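Local coordinates for phenolic acid decarboxylase (Sedimentibacter hydroxybenzoicus, PDB 7AE5), which catalyses the reversible, non-oxidative decarboxylation of 4-hydroxybenzoate and 3,4-dihydroxybenzoate, using prenylated FMN and manganese as cofactors, at residues Gly69-His74 with Met321-Ser326; Asp88-Leu93 with Asp393-Glu398; Glu92-Trp97 with Leu329-Lys334. One frame throughout, in Å; residues are numbered along the deposited sequence.

The three contacts join the N-terminal part of the chain to its C-terminal part, with the FMN-binding beta domain between them in sequence. Helix 86-96 serves both interaction 2 and interaction 3, which share Glu92 and Leu93 and lie about 12 Å apart between centres; helix 323-336 serves interactions 1 and 3, whose centres are about 14 Å apart. Interactions 1 and 2 are neighbours at about 10 Å, centre to centre. Along the chain 69-74, 88-93 and 92-97 come first, then 321-326, 329-334 and finally 393-398. Leu323, Phe90 and Tyr330 carry the packing from one contact to the next, so the three form a connected set between the N- and C-terminal parts.

Interaction 1: Gly69-His74 with Met321-Ser326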
loop_
_atom_site.group_PDB
_atom_site.type_symbol
_atom_site.label_atom_id
_atom_site.label_comp_id
_atom_site.label_asym_id
_atom_site.label_seq_id
_atom_site.Cartn_x
_atom_site.Cartn_y
_atom_site.Cartn_z
ATOM N N GLY C 69 -4.014 -13.797 -40.499
ATOM C CA GLY C 69 -4.909 -13.361 -39.442
ATOM C C GLY C 69 -5.737 -14.399 -38.709
ATOM O O GLY C 69 -6.926 -14.173 -38.468
ATOM N N SER C 70 -5.127 -15.518 -38.327
ATOM C CA SER C 70 -5.795 -16.530 -37.515
ATOM C C SER C 70 -4.781 -17.606 -37.170
ATOM O O SER C 70 -3.787 -17.794 -37.876
ATOM C CB SER C 70 -6.999 -17.153 -38.231
ATOM O OG SER C 70 -6.597 -17.987 -39.307
ATOM N N TRP C 71 -5.049 -18.316 -36.072
ATOM C CA TRP C 71 -4.181 -19.418 -35.684
ATOM C C TRP C 71 -4.278 -20.592 -36.646
ATOM O O TRP C 71 -3.356 -21.412 -36.695
ATOM C CB TRP C 71 -4.501 -19.862 -34.258
ATOM C CG TRP C 71 -4.065 -18.852 -33.250
ATOM C CD1 TRP C 71 -4.856 -18.162 -32.378
ATOM C CD2 TRP C 71 -2.729 -18.380 -33.042
ATOM N NE1 TRP C 71 -4.089 -17.311 -31.620
ATOM C CE2 TRP C 71 -2.780 -17.423 -32.011
ATOM C CE3 TRP C 71 -1.491 -18.684 -33.620
ATOM C CZ2 TRP C 71 -1.643 -16.764 -31.546
ATOM C CZ3 TRP C 71 -0.364 -18.030 -33.157
ATOM C CH2 TRP C 71 -0.447 -17.083 -32.130
ATOM N N GLN C 72 -5.367 -20.689 -37.409
ATOM C CA GLN C 72 -5.430 -21.680 -38.477
ATOM C C GLN C 72 -4.454 -21.328 -39.593
ATOM O O GLN C 72 -3.671 -22.176 -40.037
ATOM C CB GLN C 72 -6.857 -21.788 -39.019
ATOM C CG GLN C 72 -7.812 -22.590 -38.143
ATOM C CD GLN C 72 -8.123 -21.901 -36.826
ATOM O OE1 GLN C 72 -8.077 -20.675 -36.726
ATOM N NE2 GLN C 72 -8.448 -22.691 -35.808
ATOM N N ASN C 73 -4.486 -20.074 -40.054
ATOM C CA ASN C 73 -3.542 -19.631 -41.077
ATOM C C ASN C 73 -2.109 -19.694 -40.564
ATOM O O ASN C 73 -1.188 -20.047 -41.311
ATOM C CB ASN C 73 -3.882 -18.209 -41.521
ATOM C CG ASN C 73 -5.281 -18.093 -42.088
ATOM O OD1 ASN C 73 -6.096 -19.005 -41.952
ATOM N ND2 ASN C 73 -5.570 -16.961 -42.721
ATOM N N HIS C 74 -1.905 -19.346 -39.291
ATOM C CA HIS C 74 -0.577 -19.429 -38.691
ATOM C C HIS C 74 -0.083 -20.869 -38.651
ATOM O O HIS C 74 1.089 -21.139 -38.940
ATOM C CB HIS C 74 -0.612 -18.832 -37.284
ATOM C CG HIS C 74 0.737 -18.515 -36.719
ATOM N ND1 HIS C 74 1.572 -19.479 -36.196
ATOM C CD2 HIS C 74 1.389 -17.336 -36.576
ATOM C CE1 HIS C 74 2.683 -18.909 -35.763
ATOM N NE2 HIS C 74 2.598 -17.609 -35.983
ATOM N N MET C 321 3.258 -10.731 -34.641
ATOM C CA MET C 321 4.129 -10.410 -33.517
ATOM C C MET C 321 3.897 -11.319 -32.317
ATOM O O MET C 321 4.421 -11.035 -31.232
ATOM C CB MET C 321 3.944 -8.949 -33.090
ATOM C CG MET C 321 4.088 -7.940 -34.217
ATOM S SD MET C 321 3.322 -6.361 -33.809
ATOM C CE MET C 321 4.179 -5.952 -32.293
ATOM N N ALA C 322 3.137 -12.401 -32.478
ATOM C CA ALA C 322 2.697 -13.187 -31.326
ATOM C C ALA C 322 3.795 -14.122 -30.826
ATOM O O ALA C 322 4.383 -13.898 -29.763
ATOM C CB ALA C 322 1.430 -13.969 -31.685
ATOM N N LEU C 323 4.081 -15.182 -31.584
ATOM C CA LEU C 323 5.005 -16.210 -31.122
ATOM C C LEU C 323 6.464 -15.870 -31.397
ATOM O O LEU C 323 7.346 -16.381 -30.697
ATOM C CB LEU C 323 4.655 -17.553 -31.767
ATOM C CG LEU C 323 3.274 -18.111 -31.416
ATOM C CD1 LEU C 323 3.150 -19.562 -31.849
ATOM C CD2 LEU C 323 3.003 -17.970 -29.925
ATOM N N ASN C 324 6.743 -15.031 -32.398
ATOM C CA ASN C 324 8.115 -14.598 -32.631
ATOM C C ASN C 324 8.602 -13.650 -31.545
ATOM O O ASN C 324 9.810 -13.417 -31.436
ATOM C CB ASN C 324 8.241 -13.934 -34.004
ATOM C CG ASN C 324 7.079 -13.012 -34.315
ATOM O OD1 ASN C 324 5.967 -13.205 -33.823
ATOM N ND2 ASN C 324 7.330 -12.003 -35.144
ATOM N N THR C 325 7.689 -13.090 -30.751
ATOM C CA THR C 325 8.083 -12.373 -29.545
ATOM C C THR C 325 8.283 -13.334 -28.381
ATOM O O THR C 325 9.185 -13.142 -27.558
ATOM C CB THR C 325 7.027 -11.321 -29.190
ATOM O OG1 THR C 325 6.856 -10.417 -30.288
ATOM C CG2 THR C 325 7.435 -10.538 -27.947
ATOM N N SER C 326 7.469 -14.391 -28.319
ATOM C CA SER C 326 7.438 -15.259 -27.147
ATOM C C SER C 326 8.592 -16.255 -27.130
ATOM O O SER C 326 9.121 -16.570 -26.059
ATOM C CB SER C 326 6.102 -15.999 -27.086
ATOM O OG SER C 326 5.020 -15.122 -27.342
HETATM O O HOH W 1 3.092 -15.633 -34.148
#
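Apolar packing carries the direct contact: the six-membered ring of Trp71 rests against Ala322 and Leu323 where helix 323-336 begins. CH2 of Trp71 lies 3.7 Å from CB of Ala322 and 3.9 Å from CG of Leu323, so the far corner of the indole does the touching. The Trp71 CB bond does not aim at the other segment; with CG beside the backbone N (chi1 -71°), the indole extends far enough for its six-membered ring to reach it. Leu323 meets two rings with one branch, because its CD1, close to Trp71 CZ3, is also 4.0 Å from CE1 of His74. All these approaches are oblique.

Within 69-74 the two rings pack on each other: Trp71 CZ3 sits over the centre of the His74 imidazole, 3.7 Å above its plane. From outside the two segments, Tyr319 meets the indole edge-to-face.

Polar links are fewer. One water bridges the segments, accepting from Leu323 N at 2.8 Å and, more weakly, from His74 NE2; it thereby occupies a backbone N-H in the first turn of the helix. The other imidazole nitrogen, ND1, is bonded to OE1 of Gln89, whose NE2 in turn donates to Trp71 O, so the same glutamine ties helix 86-96 to both residues.

Ser70 is the N-cap of helix 71-77, its OG accepting from Asn73 N at 3.1 Å in a nearly straight bond (170°). Across the contact, Ser326 OG makes a side-chain-to-carbonyl bond to Ala322 O, four residues back, at 2.8 Å, and also bonds to Ala345 N. The whole is a buried junction of two helix N-termini, joining the N- and C-terminal domains of the UbiD fold away from the annotated cofactor site.

Interaction 2: Asp88-Leu93 with Asp393-Glu398; sequences DQFYEL and DPFNLE
Phe90 and Phe395 meet in an oblique aromatic pair that joins helix 86-96, in the N-terminal part of this UbiD-family protein, to an Asx turn and type I beta turn leading into helix 397-407. The tight part is small. CZ of Phe395 pushes in beside the root of the Phe90 ring, 3.6 Å from its CD1, while the neighbouring CE2 comes to 3.9 Å from Phe90 CB. Ring centroids are 5.3 Å apart and the planes lie at 44°. Phe90 places CG opposite its backbone N (chi1 164°), which brings the near end of its ring to Phe395 and lets the far end meet Tyr330 edge-to-face. Leu323 and Met346 also touch Phe395, and Val327 and Ala342 touch Phe90, so both helix 323-336 and strand 340-347 line the pair.

Beyond the two rings the segments diverge. Asp88 turns its CB away on the exposed side of the helix, and the Asp393 carboxylate stays more than 6 Å from segment 88-93. Tyr91 OH is hydrogen-bonded to Val341 O, while one face of the Tyr91 ring is covered by Phe90 CD2. Farther along the other segment, Leu397 packs against Leu397 of a second subunit, another copy of this protein.

The turn around Phe395 is itself braced by two bonds. Asn396 N bonds to Asp393 O, closing the beta turn, and OD1 of Asp393 lies in plane at the edge of the Phe395 ring while taking the Phe395 N-H from above its carboxylate plane, N to OD1 3.0 Å.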
loop_
_atom_site.group_PDB
_atom_site.type_symbol
_atom_site.label_atom_id
_atom_site.label_comp_id
_atom_site.label_asym_id
_atom_site.label_seq_id
_atom_site.Cartn_x
_atom_site.Cartn_y
_atom_site.Cartn_z
ATOM N N ASP C 88 1.073 -25.707 -29.053
ATOM C CA ASP C 88 1.834 -26.631 -29.890
ATOM C C ASP C 88 2.523 -25.900 -31.035
ATOM O O ASP C 88 3.630 -26.276 -31.439
ATOM C CB ASP C 88 0.921 -27.735 -30.421
ATOM C CG ASP C 88 0.716 -28.852 -29.417
ATOM O OD1 ASP C 88 -0.251 -29.625 -29.576
ATOM O OD2 ASP C 88 1.520 -28.957 -28.466
ATOM N N GLN C 89 1.883 -24.859 -31.577
ATOM C CA GLN C 89 2.562 -24.011 -32.554
ATOM C C GLN C 89 3.766 -23.323 -31.928
ATOM O O GLN C 89 4.794 -23.124 -32.587
ATOM C CB GLN C 89 1.595 -22.971 -33.125
ATOM C CG GLN C 89 0.419 -23.536 -33.905
ATOM C CD GLN C 89 -0.316 -22.466 -34.696
ATOM O OE1 GLN C 89 0.303 -21.639 -35.365
ATOM N NE2 GLN C 89 -1.642 -22.477 -34.620
ATOM N N PHE C 90 3.654 -22.952 -30.650
ATOM C CA PHE C 90 4.763 -22.309 -29.953
ATOM C C PHE C 90 5.944 -23.261 -29.799
ATOM O O PHE C 90 7.101 -22.853 -29.957
ATOM C CB PHE C 90 4.278 -21.798 -28.594
ATOM C CG PHE C 90 5.382 -21.459 -27.629
ATOM C CD1 PHE C 90 5.943 -20.193 -27.620
ATOM C CD2 PHE C 90 5.828 -22.393 -26.706
ATOM C CE1 PHE C 90 6.948 -19.874 -26.729
ATOM C CE2 PHE C 90 6.834 -22.078 -25.814
ATOM C CZ PHE C 90 7.393 -20.816 -25.824
ATOM N N TYR C 91 5.671 -24.533 -29.499
ATOM C CA TYR C 91 6.752 -25.497 -29.322
ATOM C C TYR C 91 7.417 -25.838 -30.648
ATOM O O TYR C 91 8.635 -26.045 -30.701
ATOM C CB TYR C 91 6.221 -26.759 -28.648
ATOM C CG TYR C 91 6.092 -26.622 -27.154
ATOM C CD1 TYR C 91 7.122 -26.078 -26.398
ATOM C CD2 TYR C 91 4.935 -27.020 -26.499
ATOM C CE1 TYR C 91 7.007 -25.942 -25.034
ATOM C CE2 TYR C 91 4.812 -26.888 -25.136
ATOM C CZ TYR C 91 5.849 -26.349 -24.410
ATOM O OH TYR C 91 5.725 -26.221 -23.052
ATOM N N GLU C 92 6.636 -25.909 -31.727
ATOM C CA GLU C 92 7.217 -26.165 -33.039
ATOM C C GLU C 92 8.096 -25.002 -33.487
ATOM O O GLU C 92 9.177 -25.214 -34.046
ATOM C CB GLU C 92 6.108 -26.431 -34.058
ATOM C CG GLU C 92 6.602 -26.898 -35.417
ATOM C CD GLU C 92 7.357 -28.212 -35.343
ATOM O OE1 GLU C 92 6.956 -29.086 -34.544
ATOM O OE2 GLU C 92 8.347 -28.371 -36.086
ATOM N N LEU C 93 7.647 -23.767 -33.246
ATOM C CA LEU C 93 8.478 -22.603 -33.541
ATOM C C LEU C 93 9.756 -22.606 -32.715
ATOM O O LEU C 93 10.834 -22.277 -33.224
ATOM C CB LEU C 93 7.683 -21.320 -33.300
ATOM C CG LEU C 93 7.047 -20.710 -34.543
ATOM C CD1 LEU C 93 6.572 -19.303 -34.267
ATOM C CD2 LEU C 93 8.118 -20.676 -35.619
ATOM N N ASP C 393 -1.946 -24.340 -19.662
ATOM C CA ASP C 393 -1.570 -23.785 -20.955
ATOM C C ASP C 393 -1.649 -22.266 -20.879
ATOM O O ASP C 393 -2.755 -21.723 -20.763
ATOM C CB ASP C 393 -2.499 -24.327 -22.047
ATOM C CG ASP C 393 -2.123 -23.851 -23.446
ATOM O OD1 ASP C 393 -1.143 -23.091 -23.597
ATOM O OD2 ASP C 393 -2.821 -24.245 -24.405
ATOM N N PRO C 394 -0.525 -21.542 -20.937
ATOM C CA PRO C 394 -0.588 -20.077 -20.833
ATOM C C PRO C 394 -1.146 -19.398 -22.072
ATOM O O PRO C 394 -1.343 -18.176 -22.049
ATOM C CB PRO C 394 0.874 -19.686 -20.597
ATOM C CG PRO C 394 1.642 -20.736 -21.328
ATOM C CD PRO C 394 0.847 -22.018 -21.190
ATOM N N PHE C 395 -1.393 -20.141 -23.148
ATOM C CA PHE C 395 -2.048 -19.601 -24.329
ATOM C C PHE C 395 -3.555 -19.815 -24.307
ATOM O O PHE C 395 -4.268 -19.208 -25.114
ATOM C CB PHE C 395 -1.453 -20.232 -25.593
ATOM C CG PHE C 395 0.018 -19.979 -25.759
ATOM C CD1 PHE C 395 0.472 -18.832 -26.388
ATOM C CD2 PHE C 395 0.949 -20.884 -25.273
ATOM C CE1 PHE C 395 1.827 -18.595 -26.536
ATOM C CE2 PHE C 395 2.303 -20.653 -25.417
ATOM C CZ PHE C 395 2.743 -19.507 -26.049
ATOM N N ASN C 396 -4.048 -20.668 -23.409
ATOM C CA ASN C 396 -5.479 -20.885 -23.218
ATOM C C ASN C 396 -5.932 -19.916 -22.133
ATOM O O ASN C 396 -5.840 -20.197 -20.938
ATOM C CB ASN C 396 -5.756 -22.336 -22.846
ATOM C CG ASN C 396 -7.239 -22.665 -22.810
ATOM O OD1 ASN C 396 -8.050 -21.895 -22.294
ATOM N ND2 ASN C 396 -7.598 -23.818 -23.358
ATOM N N LEU C 397 -6.423 -18.750 -22.562
ATOM C CA LEU C 397 -6.791 -17.708 -21.610
ATOM C C LEU C 397 -7.921 -18.154 -20.687
ATOM O O LEU C 397 -8.025 -17.667 -19.556
ATOM C CB LEU C 397 -7.173 -16.436 -22.363
ATOM C CG LEU C 397 -6.032 -15.835 -23.185
ATOM C CD1 LEU C 397 -6.427 -14.502 -23.799
ATOM C CD2 LEU C 397 -4.800 -15.678 -22.308
ATOM N N GLU C 398 -8.771 -19.075 -21.147
ATOM C CA GLU C 398 -9.781 -19.653 -20.266
ATOM C C GLU C 398 -9.132 -20.452 -19.142
ATOM O O GLU C 398 -9.628 -20.464 -18.009
ATOM C CB GLU C 398 -10.741 -20.529 -21.074
ATOM C CG GLU C 398 -11.673 -19.743 -21.984
ATOM C CD GLU C 398 -11.020 -19.351 -23.297
ATOM O OE1 GLU C 398 -11.551 -18.449 -23.979
ATOM O OE2 GLU C 398 -9.973 -19.939 -23.645
#

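Interaction 3: Glu92-Trp97 with Leu329-Lys334; sequences ELNRRW and LYKQLK
Asn94 and Lys331 reach for each other from opposite directions between the two helices, and their ends meet in the main polar link of the contact. NZ of Lys331 donates to OD1 of Asn94 at 2.8 Å, arriving above the amide's carbonyl plane, 45° out of it, and not on a lone pair. A weak second bond runs from the same NZ to Asn94 O at 3.4 Å. The lysine chain is extended until its last torsion, where a bend (chi4 -54°) turns the ammonium back to this residue; Asp98 makes a long, weak ion pair with NZ.

Tyr330 stands across the amide at about a right angle, the two planes 89° apart, with its CE2 3.4 Å from ND2 of Asn94.

Trp97 supports the aliphatic part of the lysine: its CB lies 3.6 Å from Lys331 CE, which approaches the indole obliquely. NE1 of Trp97 bonds to Gly222 O, and Phe230 meets the ring edge-to-face.

Away from this interface, Glu92 OE2 takes a salt bridge from Arg96 NE at 2.9 Å, and Arg95 pairs with Asp236. The arrangement is a polar-and-aromatic packing of helix 86-96 on helix 323-336, joining the C-terminal domain to the segment 92-97, whose Trp97 side chain lies about 11 Å from that of Glu227, a predicted manganese ligand.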
loop_
_atom_site.group_PDB
_atom_site.type_symbol
_atom_site.label_atom_id
_atom_site.label_comp_id
_atom_site.label_asym_id
_atom_site.label_seq_id
_atom_site.Cartn_x
_atom_site.Cartn_y
_atom_site.Cartn_z
ATOM N N GLU C 92 6.636 -25.909 -31.727
ATOM C CA GLU C 92 7.217 -26.165 -33.039
ATOM C C GLU C 92 8.096 -25.002 -33.487
ATOM O O GLU C 92 9.177 -25.214 -34.046
ATOM C CB GLU C 92 6.108 -26.431 -34.058
ATOM C CG GLU C 92 6.602 -26.898 -35.417
ATOM C CD GLU C 92 7.357 -28.212 -35.343
ATOM O OE1 GLU C 92 6.956 -29.086 -34.544
ATOM O OE2 GLU C 92 8.347 -28.371 -36.086
ATOM N N LEU C 93 7.647 -23.767 -33.246
ATOM C CA LEU C 93 8.478 -22.603 -33.541
ATOM C C LEU C 93 9.756 -22.606 -32.715
ATOM O O LEU C 93 10.834 -22.277 -33.224
ATOM C CB LEU C 93 7.683 -21.320 -33.300
ATOM C CG LEU C 93 7.047 -20.710 -34.543
ATOM C CD1 LEU C 93 6.572 -19.303 -34.267
ATOM C CD2 LEU C 93 8.118 -20.676 -35.619
ATOM N N ASN C 94 9.656 -22.972 -31.436
ATOM C CA ASN C 94 10.839 -23.006 -30.585
ATOM C C ASN C 94 11.811 -24.090 -31.034
ATOM O O ASN C 94 13.033 -23.909 -30.951
ATOM C CB ASN C 94 10.428 -23.221 -29.129
ATOM C CG ASN C 94 11.618 -23.322 -28.199
ATOM O OD1 ASN C 94 12.392 -22.377 -28.059
ATOM N ND2 ASN C 94 11.772 -24.475 -27.559
ATOM N N ARG C 95 11.290 -25.220 -31.515
ATOM C CA ARG C 95 12.159 -26.300 -31.970
ATOM C C ARG C 95 12.931 -25.902 -33.224
ATOM O O ARG C 95 14.101 -26.269 -33.380
ATOM C CB ARG C 95 11.331 -27.561 -32.221
ATOM C CG ARG C 95 12.148 -28.782 -32.613
ATOM C CD ARG C 95 11.253 -29.912 -33.102
ATOM N NE ARG C 95 10.607 -29.584 -34.367
ATOM C CZ ARG C 95 11.195 -29.665 -35.553
ATOM N NH1 ARG C 95 12.449 -30.069 -35.677
ATOM N NH2 ARG C 95 10.508 -29.332 -36.642
ATOM N N ARG C 96 12.299 -25.147 -34.123
ATOM C CA ARG C 96 12.934 -24.738 -35.370
ATOM C C ARG C 96 13.798 -23.491 -35.226
ATOM O O ARG C 96 14.547 -23.173 -36.155
ATOM C CB ARG C 96 11.870 -24.475 -36.442
ATOM C CG ARG C 96 10.876 -25.608 -36.656
ATOM C CD ARG C 96 10.068 -25.398 -37.931
ATOM N NE ARG C 96 8.981 -26.363 -38.060
ATOM C CZ ARG C 96 7.924 -26.204 -38.846
ATOM N NH1 ARG C 96 7.776 -25.124 -39.597
ATOM N NH2 ARG C 96 6.991 -27.151 -38.879
ATOM N N TRP C 97 13.723 -22.799 -34.084
ATOM C CA TRP C 97 14.237 -21.434 -33.991
ATOM C C TRP C 97 15.733 -21.355 -34.272
ATOM O O TRP C 97 16.193 -20.427 -34.949
ATOM C CB TRP C 97 13.929 -20.853 -32.610
ATOM C CG TRP C 97 13.955 -19.350 -32.571
ATOM C CD1 TRP C 97 14.979 -18.562 -32.135
ATOM C CD2 TRP C 97 12.913 -18.455 -32.987
ATOM N NE1 TRP C 97 14.642 -17.237 -32.249
ATOM C CE2 TRP C 97 13.379 -17.143 -32.770
ATOM C CE3 TRP C 97 11.632 -18.636 -33.519
ATOM C CZ2 TRP C 97 12.612 -16.019 -33.067
ATOM C CZ3 TRP C 97 10.873 -17.519 -33.814
ATOM C CH2 TRP C 97 11.366 -16.227 -33.587
ATOM N N LEU C 329 11.963 -14.779 -25.653
ATOM C CA LEU C 329 11.859 -14.605 -24.207
ATOM C C LEU C 329 11.874 -15.949 -23.490
ATOM O O LEU C 329 12.483 -16.087 -22.423
ATOM C CB LEU C 329 10.592 -13.826 -23.856
ATOM C CG LEU C 329 10.576 -12.343 -24.227
ATOM C CD1 LEU C 329 9.191 -11.753 -24.020
ATOM C CD2 LEU C 329 11.612 -11.583 -23.415
ATOM N N TYR C 330 11.204 -16.952 -24.063
ATOM C CA TYR C 330 11.221 -18.286 -23.473
ATOM C C TYR C 330 12.638 -18.845 -23.416
ATOM O O TYR C 330 13.029 -19.463 -22.420
ATOM C CB TYR C 330 10.302 -19.217 -24.269
ATOM C CG TYR C 330 10.499 -20.686 -23.978
ATOM C CD1 TYR C 330 9.968 -21.267 -22.833
ATOM C CD2 TYR C 330 11.212 -21.497 -24.853
ATOM C CE1 TYR C 330 10.146 -22.613 -22.566
ATOM C CE2 TYR C 330 11.397 -22.843 -24.594
ATOM C CZ TYR C 330 10.861 -23.395 -23.450
ATOM O OH TYR C 330 11.042 -24.735 -23.190
ATOM N N LYS C 331 13.425 -18.627 -24.472
ATOM C CA LYS C 331 14.790 -19.144 -24.491
ATOM C C LYS C 331 15.675 -18.421 -23.482
ATOM O O LYS C 331 16.554 -19.037 -22.872
ATOM C CB LYS C 331 15.374 -19.030 -25.898
ATOM C CG LYS C 331 14.834 -20.054 -26.884
ATOM C CD LYS C 331 15.560 -19.961 -28.216
ATOM C CE LYS C 331 15.041 -20.984 -29.212
ATOM N NZ LYS C 331 15.076 -22.371 -28.671
ATOM N N GLN C 332 15.465 -17.114 -23.296
ATOM C CA GLN C 332 16.244 -16.381 -22.303
ATOM C C GLN C 332 15.899 -16.828 -20.888
ATOM O O GLN C 332 16.792 -16.983 -20.047
ATOM C CB GLN C 332 16.025 -14.874 -22.459
ATOM C CG GLN C 332 16.199 -14.367 -23.882
ATOM C CD GLN C 332 15.935 -12.879 -24.018
ATOM O OE1 GLN C 332 15.251 -12.280 -23.192
ATOM N NE2 GLN C 332 16.467 -12.279 -25.077
ATOM N N LEU C 333 14.610 -17.037 -20.604
ATOM C CA LEU C 333 14.221 -17.545 -19.291
ATOM C C LEU C 333 14.745 -18.958 -19.071
ATOM O O LEU C 333 15.199 -19.297 -17.973
ATOM C CB LEU C 333 12.699 -17.522 -19.142
ATOM C CG LEU C 333 11.970 -16.179 -19.098
ATOM C CD1 LEU C 333 10.581 -16.364 -18.502
ATOM C CD2 LEU C 333 12.759 -15.154 -18.305
ATOM N N LYS C 334 14.697 -19.792 -20.111
ATOM C CA LYS C 334 15.037 -21.202 -19.955
ATOM C C LYS C 334 16.525 -21.405 -19.693
ATOM O O LYS C 334 16.907 -22.406 -19.076
ATOM C CB LYS C 334 14.603 -21.982 -21.197
ATOM C CG LYS C 334 14.690 -23.492 -21.058
ATOM C CD LYS C 334 13.442 -24.060 -20.409
ATOM C CE LYS C 334 13.339 -25.559 -20.637
ATOM N NZ LYS C 334 12.182 -26.144 -19.908
#